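Local coordinates for protein endoglucanase A (Clostridium cellulolyticum, PDB 1EDG) that hydrolyses internal beta-1,4-glucosidic bonds of cellulose as the catalytic domain of a family 5 glycoside hydrolase, at residues 18-21 and 22-25; 327-330 and 331-335; 208-211 and 212-216; 154-157 and 158-161. One frame throughout, in Å; residues are numbered along the deposited sequence.

Contact 1: 18-21 and 22-25; sequences PNND and GMNF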
loop_
_atom_site.group_PDB
_atom_site.type_symbol
_atom_site.label_atom_id
_atom_site.label_comp_id
_atom_site.label_asym_id
_atom_site.label_seq_id
_atom_site.Cartn_x
_atom_site.Cartn_y
_atom_site.Cartn_z
ATOM N N PRO A 18 -2.263 9.702 20.712
ATOM C CA PRO A 18 -1.389 9.253 21.802
ATOM C C PRO A 18 0.089 9.276 21.425
ATOM O O PRO A 18 0.460 8.909 20.310
ATOM C CB PRO A 18 -1.863 7.820 22.050
ATOM C CG PRO A 18 -3.303 7.867 21.678
ATOM C CD PRO A 18 -3.284 8.683 20.409
ATOM N N ASN A 19 0.926 9.704 22.361
ATOM C CA ASN A 19 2.366 9.766 22.140
ATOM C C ASN A 19 2.973 8.409 22.510
ATOM O O ASN A 19 3.495 8.233 23.609
ATOM C CB ASN A 19 2.974 10.894 22.995
ATOM C CG ASN A 19 4.481 11.015 22.837
ATOM O OD1 ASN A 19 5.024 10.834 21.745
ATOM N ND2 ASN A 19 5.166 11.341 23.928
ATOM N N ASN A 20 2.835 7.426 21.626
ATOM C CA ASN A 20 3.400 6.108 21.889
ATOM C C ASN A 20 4.332 5.681 20.757
ATOM O O ASN A 20 4.427 6.370 19.738
ATOM C CB ASN A 20 2.303 5.058 22.161
ATOM C CG ASN A 20 1.440 4.745 20.937
ATOM O OD1 ASN A 20 1.876 4.881 19.792
ATOM N ND2 ASN A 20 0.213 4.299 21.184
ATOM N N ASP A 21 5.032 4.566 20.946
ATOM C CA ASP A 21 5.973 4.067 19.949
ATOM C C ASP A 21 5.369 3.842 18.576
ATOM O O ASP A 21 5.960 4.244 17.570
ATOM C CB ASP A 21 6.629 2.770 20.421
ATOM C CG ASP A 21 7.670 2.991 21.503
ATOM O OD1 ASP A 21 8.156 4.137 21.677
ATOM O OD2 ASP A 21 8.008 2.003 22.181
ATOM N N GLY A 22 4.196 3.217 18.535
ATOM C CA GLY A 22 3.534 2.938 17.274
ATOM C C GLY A 22 3.203 4.167 16.449
ATOM O O GLY A 22 3.546 4.229 15.264
ATOM N N MET A 23 2.547 5.153 17.053
ATOM C CA MET A 23 2.176 6.373 16.336
ATOM C C MET A 23 3.411 7.186 15.943
ATOM O O MET A 23 3.426 7.816 14.888
ATOM C CB MET A 23 1.206 7.225 17.165
ATOM C CG MET A 23 -0.063 6.487 17.602
ATOM S SD MET A 23 -0.922 5.665 16.224
ATOM C CE MET A 23 -1.496 7.057 15.277
ATOM N N ASN A 24 4.443 7.167 16.784
ATOM C CA ASN A 24 5.679 7.893 16.491
ATOM C C ASN A 24 6.440 7.216 15.349
ATOM O O ASN A 24 7.085 7.884 14.532
ATOM C CB ASN A 24 6.564 8.008 17.739
ATOM C CG ASN A 24 6.073 9.085 18.705
ATOM O OD1 ASN A 24 5.681 10.173 18.292
ATOM N ND2 ASN A 24 6.072 8.772 19.988
ATOM N N PHE A 25 6.339 5.891 15.275
ATOM C CA PHE A 25 7.000 5.134 14.210
ATOM C C PHE A 25 6.410 5.579 12.864
ATOM O O PHE A 25 7.143 5.906 11.925
ATOM C CB PHE A 25 6.791 3.634 14.420
ATOM C CG PHE A 25 7.364 2.780 13.323
ATOM C CD1 PHE A 25 8.726 2.509 13.273
ATOM C CD2 PHE A 25 6.535 2.234 12.343
ATOM C CE1 PHE A 25 9.260 1.698 12.260
ATOM C CE2 PHE A 25 7.053 1.427 11.328
ATOM C CZ PHE A 25 8.415 1.159 11.288
#

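Contact 2: 327-330 and 331-335; sequences VAQA and KARGI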
loop_
_atom_site.group_PDB
_atom_site.type_symbol
_atom_site.label_atom_id
_atom_site.label_comp_id
_atom_site.label_asym_id
_atom_site.label_seq_id
_atom_site.Cartn_x
_atom_site.Cartn_y
_atom_site.Cartn_z
ATOM N N VAL A 327 -3.891 14.562 1.964
ATOM C CA VAL A 327 -2.744 14.358 2.848
ATOM C C VAL A 327 -2.865 15.146 4.161
ATOM O O VAL A 327 -2.568 14.616 5.230
ATOM C CB VAL A 327 -1.407 14.700 2.132
ATOM C CG1 VAL A 327 -0.243 14.599 3.108
ATOM C CG2 VAL A 327 -1.189 13.742 0.949
ATOM N N ALA A 328 -3.314 16.397 4.075
ATOM C CA ALA A 328 -3.481 17.237 5.263
ATOM C C ALA A 328 -4.500 16.633 6.233
ATOM O O ALA A 328 -4.261 16.587 7.440
ATOM C CB ALA A 328 -3.904 18.645 4.864
ATOM N N GLN A 329 -5.630 16.166 5.708
ATOM C CA GLN A 329 -6.671 15.565 6.539
ATOM C C GLN A 329 -6.182 14.266 7.189
ATOM O O GLN A 329 -6.511 13.974 8.338
ATOM C CB GLN A 329 -7.939 15.315 5.718
ATOM C CG GLN A 329 -8.655 16.590 5.259
ATOM C CD GLN A 329 -9.267 17.391 6.405
ATOM O OE1 GLN A 329 -9.419 16.897 7.524
ATOM N NE2 GLN A 329 -9.623 18.634 6.126
ATOM N N ALA A 330 -5.384 13.495 6.458
ATOM C CA ALA A 330 -4.847 12.248 7.006
ATOM C C ALA A 330 -3.839 12.559 8.123
ATOM O O ALA A 330 -3.871 11.943 9.195
ATOM C CB ALA A 330 -4.185 11.407 5.899
ATOM N N LYS A 331 -2.965 13.536 7.885
ATOM C CA LYS A 331 -1.949 13.925 8.861
ATOM C C LYS A 331 -2.586 14.383 10.178
ATOM O O LYS A 331 -2.101 14.043 11.265
ATOM C CB LYS A 331 -1.046 15.017 8.265
ATOM C CG LYS A 331 0.156 15.415 9.111
ATOM C CD LYS A 331 -0.192 16.569 10.023
ATOM C CE LYS A 331 0.997 17.050 10.822
ATOM N NZ LYS A 331 0.550 18.072 11.818
ATOM N N ALA A 332 -3.681 15.129 10.076
ATOM C CA ALA A 332 -4.392 15.627 11.257
ATOM C C ALA A 332 -4.914 14.481 12.125
ATOM O O ALA A 332 -5.175 14.668 13.312
ATOM C CB ALA A 332 -5.552 16.537 10.833
ATOM N N ARG A 333 -5.071 13.300 11.530
ATOM C CA ARG A 333 -5.562 12.128 12.251
ATOM C C ARG A 333 -4.465 11.078 12.476
ATOM O O ARG A 333 -4.756 9.923 12.810
ATOM C CB ARG A 333 -6.756 11.519 11.507
ATOM C CG ARG A 333 -7.973 12.444 11.428
ATOM C CD ARG A 333 -8.893 12.007 10.301
ATOM N NE ARG A 333 -10.112 12.806 10.183
ATOM C CZ ARG A 333 -10.182 14.011 9.623
ATOM N NH1 ARG A 333 -9.092 14.582 9.122
ATOM N NH2 ARG A 333 -11.348 14.647 9.552
ATOM N N GLY A 334 -3.211 11.495 12.294
ATOM C CA GLY A 334 -2.060 10.626 12.501
ATOM C C GLY A 334 -1.871 9.503 11.494
ATOM O O GLY A 334 -1.122 8.561 11.761
ATOM N N ILE A 335 -2.481 9.633 10.319
ATOM C CA ILE A 335 -2.410 8.602 9.281
ATOM C C ILE A 335 -1.393 8.902 8.172
ATOM O O ILE A 335 -1.368 10.012 7.629
ATOM C CB ILE A 335 -3.796 8.429 8.613
ATOM C CG1 ILE A 335 -4.888 8.179 9.665
ATOM C CG2 ILE A 335 -3.759 7.303 7.588
ATOM C CD1 ILE A 335 -6.306 8.368 9.138
HETATM O O HOH W 1 -0.511 12.197 6.011
HETATM O O HOH W 2 -10.649 17.542 9.990
#

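Contact 3: 208-211 and 212-216; sequences RATG and GKNAS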
loop_
_atom_site.group_PDB
_atom_site.type_symbol
_atom_site.label_atom_id
_atom_site.label_comp_id
_atom_site.label_asym_id
_atom_site.label_seq_id
_atom_site.Cartn_x
_atom_site.Cartn_y
_atom_site.Cartn_z
ATOM N N ARG A 208 6.899 -14.283 13.155
ATOM C CA ARG A 208 7.349 -14.242 14.544
ATOM C C ARG A 208 8.166 -15.473 14.941
ATOM O O ARG A 208 9.132 -15.365 15.691
ATOM C CB ARG A 208 6.146 -14.120 15.481
ATOM C CG ARG A 208 6.024 -12.806 16.198
ATOM C CD ARG A 208 5.401 -11.727 15.352
ATOM N NE ARG A 208 6.394 -10.745 14.948
ATOM C CZ ARG A 208 6.203 -9.427 14.896
ATOM N NH1 ARG A 208 5.049 -8.874 15.235
ATOM N NH2 ARG A 208 7.173 -8.661 14.434
ATOM N N ALA A 209 7.779 -16.636 14.430
ATOM C CA ALA A 209 8.464 -17.887 14.745
ATOM C C ALA A 209 9.934 -17.917 14.332
ATOM O O ALA A 209 10.719 -18.689 14.890
ATOM C CB ALA A 209 7.718 -19.068 14.126
ATOM N N THR A 210 10.316 -17.080 13.369
ATOM C CA THR A 210 11.706 -17.051 12.921
ATOM C C THR A 210 12.609 -16.288 13.892
ATOM O O THR A 210 13.826 -16.293 13.739
ATOM C CB THR A 210 11.858 -16.504 11.465
ATOM O OG1 THR A 210 11.479 -15.122 11.411
ATOM C CG2 THR A 210 10.980 -17.292 10.502
ATOM N N GLY A 211 12.006 -15.640 14.889
ATOM C CA GLY A 211 12.760 -14.903 15.890
ATOM C C GLY A 211 13.644 -13.771 15.386
ATOM O O GLY A 211 13.457 -13.251 14.279
ATOM N N GLY A 212 14.599 -13.366 16.222
ATOM C CA GLY A 212 15.517 -12.299 15.857
ATOM C C GLY A 212 14.821 -10.977 15.610
ATOM O O GLY A 212 13.896 -10.619 16.334
ATOM N N LYS A 213 15.235 -10.264 14.570
ATOM C CA LYS A 213 14.625 -8.981 14.247
ATOM C C LYS A 213 13.211 -9.165 13.701
ATOM O O LYS A 213 12.385 -8.249 13.758
ATOM C CB LYS A 213 15.492 -8.201 13.259
ATOM C CG LYS A 213 16.876 -7.892 13.798
ATOM C CD LYS A 213 17.709 -7.133 12.786
ATOM C CE LYS A 213 19.133 -6.943 13.278
ATOM N NZ LYS A 213 19.159 -6.323 14.631
ATOM N N ASN A 214 12.927 -10.362 13.194
ATOM C CA ASN A 214 11.602 -10.667 12.668
ATOM C C ASN A 214 10.589 -10.715 13.799
ATOM O O ASN A 214 9.406 -10.465 13.598
ATOM C CB ASN A 214 11.609 -12.005 11.925
ATOM C CG ASN A 214 12.245 -11.900 10.556
ATOM O OD1 ASN A 214 12.089 -10.891 9.872
ATOM N ND2 ASN A 214 12.956 -12.936 10.148
ATOM N N ALA A 215 11.069 -11.021 14.998
ATOM C CA ALA A 215 10.210 -11.103 16.168
ATOM C C ALA A 215 9.680 -9.746 16.609
ATOM O O ALA A 215 8.607 -9.664 17.202
ATOM C CB ALA A 215 10.965 -11.749 17.315
ATOM N N SER A 216 10.416 -8.683 16.306
ATOM C CA SER A 216 10.008 -7.355 16.738
ATOM C C SER A 216 9.644 -6.328 15.666
ATOM O O SER A 216 9.246 -5.217 16.001
ATOM C CB SER A 216 11.087 -6.772 17.658
ATOM O OG SER A 216 12.345 -6.713 16.999
#

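Contact 4: 154-157 and 158-161; sequences ARFA and NYDE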
loop_
_atom_site.group_PDB
_atom_site.type_symbol
_atom_site.label_atom_id
_atom_site.label_comp_id
_atom_site.label_asym_id
_atom_site.label_seq_id
_atom_site.Cartn_x
_atom_site.Cartn_y
_atom_site.Cartn_z
ATOM N N ALA A 154 13.183 -15.426 6.327
ATOM C CA ALA A 154 14.535 -15.958 6.449
ATOM C C ALA A 154 15.545 -15.139 5.649
ATOM O O ALA A 154 16.644 -14.873 6.125
ATOM C CB ALA A 154 14.579 -17.419 6.010
ATOM N N ARG A 155 15.167 -14.728 4.445
ATOM C CA ARG A 155 16.066 -13.950 3.601
ATOM C C ARG A 155 16.379 -12.574 4.180
ATOM O O ARG A 155 17.529 -12.138 4.146
ATOM C CB ARG A 155 15.500 -13.810 2.180
ATOM C CG ARG A 155 16.314 -12.899 1.257
ATOM C CD ARG A 155 17.741 -13.413 1.029
ATOM N NE ARG A 155 17.778 -14.557 0.120
ATOM C CZ ARG A 155 18.106 -14.484 -1.168
ATOM N NH1 ARG A 155 18.432 -13.317 -1.718
ATOM N NH2 ARG A 155 18.091 -15.581 -1.916
ATOM N N PHE A 156 15.367 -11.905 4.727
ATOM C CA PHE A 156 15.552 -10.568 5.283
ATOM C C PHE A 156 15.672 -10.512 6.803
ATOM O O PHE A 156 15.470 -9.454 7.404
ATOM C CB PHE A 156 14.420 -9.659 4.812
ATOM C CG PHE A 156 14.386 -9.459 3.323
ATOM C CD1 PHE A 156 15.121 -8.434 2.727
ATOM C CD2 PHE A 156 13.623 -10.297 2.513
ATOM C CE1 PHE A 156 15.096 -8.244 1.347
ATOM C CE2 PHE A 156 13.590 -10.119 1.133
ATOM C CZ PHE A 156 14.327 -9.090 0.546
ATOM N N ALA A 157 16.094 -11.622 7.401
ATOM C CA ALA A 157 16.238 -11.742 8.851
ATOM C C ALA A 157 17.104 -10.681 9.538
ATOM O O ALA A 157 16.842 -10.312 10.682
ATOM C CB ALA A 157 16.758 -13.133 9.199
ATOM N N ASN A 158 18.131 -10.201 8.845
ATOM C CA ASN A 158 19.050 -9.216 9.411
ATOM C C ASN A 158 18.654 -7.749 9.269
ATOM O O ASN A 158 19.353 -6.874 9.776
ATOM C CB ASN A 158 20.457 -9.421 8.843
ATOM C CG ASN A 158 21.041 -10.775 9.204
ATOM O OD1 ASN A 158 20.914 -11.239 10.337
ATOM N ND2 ASN A 158 21.683 -11.416 8.240
ATOM N N TYR A 159 17.560 -7.465 8.574
ATOM C CA TYR A 159 17.135 -6.080 8.404
ATOM C C TYR A 159 16.392 -5.616 9.655
ATOM O O TYR A 159 15.615 -6.375 10.232
ATOM C CB TYR A 159 16.256 -5.936 7.165
ATOM C CG TYR A 159 16.999 -6.145 5.857
ATOM C CD1 TYR A 159 17.522 -7.394 5.521
ATOM C CD2 TYR A 159 17.173 -5.095 4.956
ATOM C CE1 TYR A 159 18.197 -7.594 4.324
ATOM C CE2 TYR A 159 17.850 -5.284 3.748
ATOM C CZ TYR A 159 18.357 -6.536 3.442
ATOM O OH TYR A 159 19.015 -6.742 2.254
ATOM N N ASP A 160 16.658 -4.386 10.093
ATOM C CA ASP A 160 16.010 -3.856 11.292
ATOM C C ASP A 160 14.616 -3.288 11.022
ATOM O O ASP A 160 14.049 -3.517 9.947
ATOM C CB ASP A 160 16.917 -2.841 12.015
ATOM C CG ASP A 160 17.126 -1.536 11.238
ATOM O OD1 ASP A 160 16.554 -1.325 10.144
ATOM O OD2 ASP A 160 17.888 -0.693 11.757
ATOM N N GLU A 161 14.100 -2.499 11.965
ATOM C CA GLU A 161 12.765 -1.906 11.867
ATOM C C GLU A 161 12.472 -1.079 10.620
ATOM O O GLU A 161 11.324 -0.723 10.374
ATOM C CB GLU A 161 12.413 -1.101 13.130
ATOM C CG GLU A 161 13.142 0.241 13.298
ATOM C CD GLU A 161 14.623 0.103 13.658
ATOM O OE1 GLU A 161 14.994 -0.848 14.389
ATOM O OE2 GLU A 161 15.419 0.963 13.212
HETATM O O HOH W 3 18.991 -10.840 6.215
#

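Contact 1: 18-21 and 22-25
The carboxamides of Asn19 and Asn24 meet at the start of helix 21-29 with their planes 77° apart, nearly perpendicular. Asn24 ND2 donates to Asn19 OD1 over 2.9 Å; the acceptor lies in the plane of the Asn24 amide, while the donor stands 37° above the carbonyl plane of Asn19. This bond flanks an N-cap at Asn20, whose side-chain OD1 takes the amide hydrogen of Met23 N at 2.8 Å in a nearly straight bond. With chi1 at 67°, CG of Asn20 sits between its own backbone N and carbonyl carbon, which turns OD1 back over the first turn. Asn20 therefore serves the helix twice, because its main-chain O also accepts from Asn24 N at 3.1 Å. The next regular helical bond, from Phe25 N to Asp21 O, follows at 2.9 Å. The other side-chain atom of the cap, ND2, is bonded to Gly300 O, which ties the helix start to the loop just before barrel strand 303-308. The ring of Phe25 leads away from the cap and stacks on Tyr218. The thioether chain of Met23, bent at successive bonds, begins against the cap before leading away: its CB touches Pro18 O at 3.6 Å, and its CG lies 3.3 Å from Asn20 OD1.

Contact 2: 327-330 and 331-335
A Schellman motif ends helix 316-332, with Gly334 as its C-prime residue at a positive phi of 70°. Its two signature bonds run from Ile335 N to Ala330 O (2.9 Å) and from Gly334 N to Lys331 O (3.0 Å). Ala330 O also accepts from Arg333 N at 3.0 Å, and the two donors approach from opposite faces of its carbonyl plane. The apolar side of the motif is the contact of Ala330 CB with Ile335 CB, 4.0 Å apart. One turn apart on the helix end, the side chains of Gln329 and Arg333 run alongside each other in the same direction. Bent at chi2, Gln329 brings OE1 within 2.8 Å of Arg333 NH1, and the bond lies in the carbonyl plane of that amide. The same NH1 reaches Gln329 O, also at 2.8 Å, with both acceptors close to the guanidinium plane. A water donates to Gln329 OE1 and accepts weakly from Arg333 NH2. A second water donates to both Val327 O and Ile335 O. Since Arg333 NH2 forms a salt bridge with Asp290 of helix 279-297, the charge of the buried guanidinium is probably balanced there, while two neutral oxygens of Gln329 grip NH1 and probably fix the rotation of the guanidinium.

Contact 3: 208-211 and 212-216
Arg208 curls back from the last turn of helix 187-209 onto the carbonyls of Asn214 and Ala215. Beyond CB, with chi1 at -111°, CG of Arg208 comes 4.2 Å from Ala215 O; bends at chi2 (81°) and chi3 then swing the head group toward the following turn. Arg208 NE makes a weak bond to Asn214 O at 3.3 Å. Arg208 CZ lies 3.3 Å from Ala215 O, which sits over one face of the guanidinium, whereas Asn214 O is at the edge, in plane. There Arg208 NH2 donates to Asn214 O at 3.0 Å, and it also reaches Arg217 O; NH1 forms a salt bridge with Asp241. The turn itself begins at Gly211, whose phi is 59° and whose O receives weak bonds from Asn214 N and Ala215 N. Asn214 ND2 adds a weak bond of 2.9 Å to Thr210 OG1, a hydroxyl also bonded to Val207 O, while Asn214 OD1 is held by Arg217 NH2. The arrangement thus folds the connection between helix 187-209 and barrel strand 219-222 back on the helix end, and Asn214 ND2 extends it to Ala153 O on the adjacent helix 138-155.

Contact 4: 154-157 and 158-161
The chain leaves helix 138-155 through a type I beta turn from Phe156 to Tyr159, closed by a bond from Tyr159 N to Phe156 O of 3.1 Å. The side chains of the first and fourth residues of this turn form a T-shaped pair, in which the edge of Phe156 is directed at the face of Tyr159. The ring centroids are 5.2 Å apart and the planes make an angle of 61°. Phe156 CD1 does most of the touching: it sits over the phenol ring, displaced toward its rim, 3.6 Å from Tyr159 CE1 and 3.8 Å from Tyr159 CZ. Both rings are placed by similar first torsions, -63° for Phe156 and -68° for Tyr159, each with CG anti to the carbonyl carbon. Arg155 CG lies over one face of the Phe156 ring, offset toward its rim. In the TIM barrel, this turn lies on the return from helix 138-155 to strand 163-166, and its aromatic side packs on the neighbouring helix 97-111: Phe156 touches Gln104 and Val107, and Tyr159 touches Ile111. The phenol OH is bonded to Asn108 OD1 and to Gln104 NE2 of that same helix. A water bridges Arg155 O, to which it donates at 2.8 Å, and Asn158 N, from which it accepts at 2.8 Å. Tyr159 O, in turn, accepts from Arg217 NH2.

Along the chain the order is contact 1, contact 4, contact 3, contact 2; each closes before the next opens, so none nests or crosses. Contact 1 starts the helix that precedes barrel strand 32-34. Contacts 4, 3 and 2 close the turns by which helices 138-155, 187-209 and 316-332 pass into strands 163-166, 219-222 and 336-339, all at the end of the barrel where strands begin. Contacts 3 and 4 adjoin, with Lys213 lying on the backbone oxygens of 157-159. Helix 21-29 bridges the remainder: Phe25 meets Glu161 of contact 4, and Met23 meets Gly334 of contact 2, whereas contacts 2 and 3 remain about 18 Å apart at their nearest atoms.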